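Local coordinates for protein putative acyl-CoA thioester hydrolase YbhC (Escherichia coli K-12, PDB 3GRH) that is a putative thioesterase of the outer membrane, built like a pectinesterase but unable to bind pectin and without pectinesterase activity, at residues A[200-205]-A[232-236]; A[99-105]-A[124-130]. All blocks are in the same frame, centred on the assembly; numbering follows the deposited sequence.

How the contacts relate
Both segments of contact 2 come before those of contact 1 along the chain, and the two centres lie about 12 Å apart. In contact 2, the end of helix 92-100 and the loop after it meet the turn between strands 115-123 and 130-134. Contact 1 pairs the starts of strands 204-206 and 235-238. Strands 130-134, 204-206 and 235-238 are successive neighbours in one parallel face of the beta-helix. Asn200 OD1 probably accepts a hydrogen bond from Ile130 N, and Gln204 N probably gives one to Ile130 O. These bonds tie successive coils together, so contact 2 continues the stack of contact 1 toward the N-terminal end. Both lie away from the predicted nucleophile, Asp280.

Contact 1: A[200-205]-A[232-236]; sequences NNGLQL and GDQVQ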
loop_
_atom_site.group_PDB
_atom_site.type_symbol
_atom_site.label_atom_id
_atom_site.label_comp_id
_atom_site.label_asym_id
_atom_site.label_seq_id
_atom_site.Cartn_x
_atom_site.Cartn_y
_atom_site.Cartn_z
ATOM N N ASN A 200 0.128 9.798 10.404
ATOM C CA ASN A 200 1.364 10.166 11.127
ATOM C C ASN A 200 2.573 10.094 10.176
ATOM O O ASN A 200 2.910 9.047 9.600
ATOM C CB ASN A 200 1.519 9.117 12.252
ATOM C CG ASN A 200 2.616 9.377 13.198
ATOM O OD1 ASN A 200 3.608 8.598 13.285
ATOM N ND2 ASN A 200 2.534 10.495 13.887
ATOM N N ASN A 201 3.285 11.224 10.044
ATOM C CA ASN A 201 4.540 11.217 9.348
ATOM C C ASN A 201 5.503 10.445 10.183
ATOM O O ASN A 201 5.581 10.627 11.408
ATOM C CB ASN A 201 5.069 12.627 9.116
ATOM C CG ASN A 201 4.235 13.452 8.182
ATOM O OD1 ASN A 201 3.482 12.959 7.340
ATOM N ND2 ASN A 201 4.365 14.778 8.359
ATOM N N GLY A 202 6.281 9.605 9.552
ATOM C CA GLY A 202 7.164 8.841 10.390
ATOM C C GLY A 202 6.665 7.609 11.029
ATOM O O GLY A 202 7.437 7.011 11.784
ATOM N N LEU A 203 5.452 7.205 10.759
ATOM C CA LEU A 203 4.917 5.910 11.278
ATOM C C LEU A 203 5.849 4.798 10.901
ATOM O O LEU A 203 6.300 4.715 9.768
ATOM C CB LEU A 203 3.576 5.654 10.653
ATOM C CG LEU A 203 2.862 4.407 11.188
ATOM C CD1 LEU A 203 2.161 4.725 12.512
ATOM C CD2 LEU A 203 1.853 3.948 10.073
ATOM N N GLN A 204 6.111 3.906 11.864
ATOM C CA GLN A 204 6.838 2.689 11.632
ATOM C C GLN A 204 6.010 1.547 12.141
ATOM O O GLN A 204 5.512 1.617 13.243
ATOM C CB GLN A 204 8.126 2.754 12.405
ATOM C CG GLN A 204 9.081 3.754 11.828
ATOM C CD GLN A 204 10.389 3.850 12.595
ATOM O OE1 GLN A 204 10.575 3.377 13.727
ATOM N NE2 GLN A 204 11.345 4.535 11.971
ATOM N N LEU A 205 5.812 0.519 11.333
ATOM C CA LEU A 205 5.068 -0.721 11.710
ATOM C C LEU A 205 5.974 -1.915 11.488
ATOM O O LEU A 205 6.658 -1.975 10.510
ATOM C CB LEU A 205 3.838 -0.914 10.859
ATOM C CG LEU A 205 2.804 0.162 10.906
ATOM C CD1 LEU A 205 1.628 -0.167 10.000
ATOM C CD2 LEU A 205 2.250 0.430 12.327
ATOM N N GLY A 232 0.760 9.394 5.692
ATOM C CA GLY A 232 1.931 10.093 6.178
ATOM C C GLY A 232 3.128 9.991 5.245
ATOM O O GLY A 232 3.234 9.094 4.421
ATOM N N ASP A 233 4.047 10.913 5.397
ATOM C CA ASP A 233 5.367 10.838 4.683
ATOM C C ASP A 233 6.335 10.142 5.568
ATOM O O ASP A 233 6.298 10.210 6.792
ATOM C CB ASP A 233 5.856 12.230 4.364
ATOM C CG ASP A 233 7.064 12.314 3.453
ATOM O OD1 ASP A 233 7.239 11.523 2.514
ATOM O OD2 ASP A 233 7.861 13.337 3.651
ATOM N N GLN A 234 7.347 9.523 4.959
ATOM C CA GLN A 234 8.438 8.866 5.631
ATOM C C GLN A 234 7.934 7.703 6.478
ATOM O O GLN A 234 8.404 7.558 7.587
ATOM C CB GLN A 234 9.381 9.820 6.366
ATOM C CG GLN A 234 10.088 10.762 5.416
ATOM C CD GLN A 234 11.118 11.661 6.082
ATOM O OE1 GLN A 234 11.531 11.458 7.234
ATOM N NE2 GLN A 234 11.636 12.527 5.315
ATOM N N VAL A 235 7.055 6.858 5.918
ATOM C CA VAL A 235 6.471 5.757 6.617
ATOM C C VAL A 235 7.246 4.485 6.284
ATOM O O VAL A 235 7.589 4.290 5.144
ATOM C CB VAL A 235 5.039 5.620 6.263
ATOM C CG1 VAL A 235 4.362 4.304 6.720
ATOM C CG2 VAL A 235 4.288 6.864 6.719
ATOM N N GLN A 236 7.524 3.669 7.286
ATOM C CA GLN A 236 8.260 2.423 7.107
ATOM C C GLN A 236 7.457 1.283 7.630
ATOM O O GLN A 236 7.027 1.318 8.770
ATOM C CB GLN A 236 9.620 2.419 7.782
ATOM C CG GLN A 236 10.554 3.480 7.244
ATOM C CD GLN A 236 11.779 3.615 8.120
ATOM O OE1 GLN A 236 12.629 2.705 8.085
ATOM N NE2 GLN A 236 11.896 4.745 8.865
HETATM O O HOH W 1 1.049 7.417 8.011
#
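The side chain of Asn201 lies over the backbone of Gly232 and Asp233. Its CG is anti to the carbonyl carbon (chi1 -66°), which brings the amide to the loop 232-234. Asn201 OD1 accepts a nearly straight hydrogen bond from Asp233 N at 2.9 Å, with the donor above the carbonyl plane. Asp233 O in turn takes Gly202 N at 2.8 Å, within the type II turn from Asn200 to Leu203. The Asp233 carboxylate is turned elsewhere, to a salt bridge with Arg267. Gly232 CA is close to Asn200 O, and a side chain there would clash with that oxygen. A water bridges Asn200 O and Gly232 N.

Beyond the turn and the loop the strands run parallel. Gln236 N donates to Leu203 O at 3.0 Å, and Leu205 N donates to Gln236 O at 2.9 Å. Val235 CG2 meets Leu203 CB at 4.2 Å. The side chains of Gln204 and Gln236 run side by side in the same direction. Gln204 OE1 is hydrogen-bonded to Thr131 OG1 on strand 130-134, the neighbour on the other side from Gln236. Parallel strands with aligned like side chains on successive coils are characteristic of the right-handed parallel beta-helix of the pectinesterase family.

Contact 2: A[99-105]-A[124-130]; sequences AIIKRTN and PAAPGGI
Ile100 is the main bump of this contact. It projects from the end of helix 92-100 into a hollow lined by Pro124, Ala126 and Ile130. CG1 is anti to the carbonyl carbon (chi1 -64°), which puts it beside Pro124, and chi2 of -65° then turns CD1 toward Ala126. The end of Ile100 meets the CG corner of the Pro124 ring, with Ile100 CG1 3.8 Å from Pro124 CG. Ile100 CD1 reaches on to Ala126 CB at 3.7 Å. Ile130 CG1 is a looser wall at 4.5 Å from Ile100 CD1. An alanine in place of Ile100 would lack this branch, and Pro124 and Ala126 would probably lose their main apolar partner across the contact. Beside this, Ile130 sends its own tip back to the helix, where Ile130 CD1 presses on Ala99 CB at 3.5 Å. Pro172 and Phe77 add further apolar cover, on Ile100 and Ala99 respectively.

A second fit lies past the helix end, where Arg103 turns the chain with positive phi. The ring of Pro127 is the bump here. Pro127 CG rests against Thr104 O at 3.8 Å, while the Asn105 side chain crosses the ring at about a right angle, with Asn105 OD1 3.3 Å from Pro127 CB. Gly128 then passes close to the backbone of 104-105. A CB there would clash with Thr104 O. A water accepts from Gly129 N and donates to Asn105 O, bridging the two loops. The arrangement is an apolar helix end packed on a turn of the beta-helix, near the N-terminal end where its coils begin.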
loop_
_atom_site.group_PDB
_atom_site.type_symbol
_atom_site.label_atom_id
_atom_site.label_comp_id
_atom_site.label_asym_id
_atom_site.label_seq_id
_atom_site.Cartn_x
_atom_site.Cartn_y
_atom_site.Cartn_z
ATOM N N ALA A 99 0.205 8.153 23.550
ATOM C CA ALA A 99 1.408 8.657 22.913
ATOM C C ALA A 99 1.180 10.057 22.366
ATOM O O ALA A 99 2.000 10.974 22.520
ATOM C CB ALA A 99 1.844 7.711 21.772
ATOM N N ILE A 100 0.069 10.241 21.695
ATOM C CA ILE A 100 -0.245 11.513 21.030
ATOM C C ILE A 100 -0.445 12.663 22.010
ATOM O O ILE A 100 0.059 13.754 21.764
ATOM C CB ILE A 100 -1.477 11.393 20.143
ATOM C CG1 ILE A 100 -1.233 10.427 19.020
ATOM C CG2 ILE A 100 -1.873 12.805 19.572
ATOM C CD1 ILE A 100 -0.195 10.839 18.036
ATOM N N ILE A 101 -1.097 12.402 23.118
ATOM C CA ILE A 101 -1.385 13.491 24.108
ATOM C C ILE A 101 -0.107 14.098 24.662
ATOM O O ILE A 101 -0.154 15.193 25.232
ATOM C CB ILE A 101 -2.385 13.121 25.193
ATOM C CG1 ILE A 101 -1.954 11.932 26.030
ATOM C CG2 ILE A 101 -3.765 12.816 24.519
ATOM C CD1 ILE A 101 -2.723 11.728 27.388
ATOM N N LYS A 102 1.020 13.415 24.589
ATOM C CA LYS A 102 2.275 13.984 25.106
ATOM C C LYS A 102 2.779 15.199 24.323
ATOM O O LYS A 102 3.580 15.973 24.829
ATOM C CB LYS A 102 3.364 12.931 25.105
ATOM C CG LYS A 102 3.188 11.825 26.106
ATOM C CD LYS A 102 4.494 11.125 26.167
ATOM C CE LYS A 102 4.453 9.775 26.838
ATOM N NZ LYS A 102 5.789 9.124 26.531
ATOM N N ARG A 103 2.350 15.316 23.067
ATOM C CA ARG A 103 2.724 16.428 22.178
ATOM C C ARG A 103 4.200 16.572 22.033
ATOM O O ARG A 103 4.732 17.678 22.039
ATOM C CB ARG A 103 2.098 17.747 22.608
ATOM C CG ARG A 103 0.731 17.581 23.131
ATOM C CD ARG A 103 -0.295 17.305 22.091
ATOM N NE ARG A 103 -1.579 17.033 22.750
ATOM C CZ ARG A 103 -2.664 16.545 22.157
ATOM N NH1 ARG A 103 -2.673 16.297 20.856
ATOM N NH2 ARG A 103 -3.763 16.314 22.880
ATOM N N THR A 104 4.865 15.442 21.868
ATOM C CA THR A 104 6.314 15.439 21.778
ATOM C C THR A 104 6.834 15.213 20.359
ATOM O O THR A 104 6.171 14.577 19.559
ATOM C CB THR A 104 6.937 14.332 22.647
ATOM O OG1 THR A 104 8.381 14.448 22.613
ATOM C CG2 THR A 104 6.495 12.965 22.242
ATOM N N ASN A 105 8.015 15.749 20.099
ATOM C CA ASN A 105 8.748 15.580 18.817
ATOM C C ASN A 105 9.538 14.276 18.781
ATOM O O ASN A 105 9.964 13.794 17.686
ATOM C CB ASN A 105 9.774 16.723 18.623
ATOM C CG ASN A 105 9.141 18.054 18.361
ATOM O OD1 ASN A 105 8.004 18.147 17.893
ATOM N ND2 ASN A 105 9.893 19.119 18.648
ATOM N N PRO A 124 -3.107 9.692 14.328
ATOM C CA PRO A 124 -3.205 11.035 13.747
ATOM C C PRO A 124 -1.895 11.655 13.406
ATOM O O PRO A 124 -0.819 11.181 13.777
ATOM C CB PRO A 124 -3.928 11.812 14.869
ATOM C CG PRO A 124 -3.493 11.149 16.052
ATOM C CD PRO A 124 -3.474 9.724 15.759
ATOM N N ALA A 125 -1.990 12.674 12.569
ATOM C CA ALA A 125 -0.842 13.543 12.344
ATOM C C ALA A 125 -0.410 14.122 13.699
ATOM O O ALA A 125 -1.231 14.466 14.558
ATOM C CB ALA A 125 -1.203 14.627 11.341
ATOM N N ALA A 126 0.911 14.163 13.895
ATOM C CA ALA A 126 1.487 14.583 15.159
ATOM C C ALA A 126 2.885 15.036 14.850
ATOM O O ALA A 126 3.441 14.624 13.876
ATOM C CB ALA A 126 1.551 13.407 16.087
ATOM N N PRO A 127 3.447 15.855 15.713
ATOM C CA PRO A 127 4.828 16.292 15.573
ATOM C C PRO A 127 5.887 15.220 15.663
ATOM O O PRO A 127 7.017 15.437 15.129
ATOM C CB PRO A 127 5.002 17.221 16.756
ATOM C CG PRO A 127 3.905 16.939 17.698
ATOM C CD PRO A 127 2.775 16.529 16.836
ATOM N N GLY A 128 5.613 14.158 16.406
ATOM C CA GLY A 128 6.521 13.057 16.546
ATOM C C GLY A 128 5.998 11.777 15.867
ATOM O O GLY A 128 4.752 11.590 15.694
ATOM N N GLY A 129 6.960 10.932 15.496
ATOM C CA GLY A 129 6.676 9.603 14.923
ATOM C C GLY A 129 6.219 8.578 15.948
ATOM O O GLY A 129 6.558 8.621 17.090
ATOM N N ILE A 130 5.348 7.686 15.507
ATOM C CA ILE A 130 4.926 6.572 16.307
ATOM C C ILE A 130 5.442 5.281 15.693
ATOM O O ILE A 130 5.288 5.088 14.480
ATOM C CB ILE A 130 3.410 6.480 16.342
ATOM C CG1 ILE A 130 2.842 7.718 17.006
ATOM C CG2 ILE A 130 2.970 5.229 17.167
ATOM C CD1 ILE A 130 3.056 7.734 18.462
HETATM O O HOH W 2 9.692 11.653 15.969
#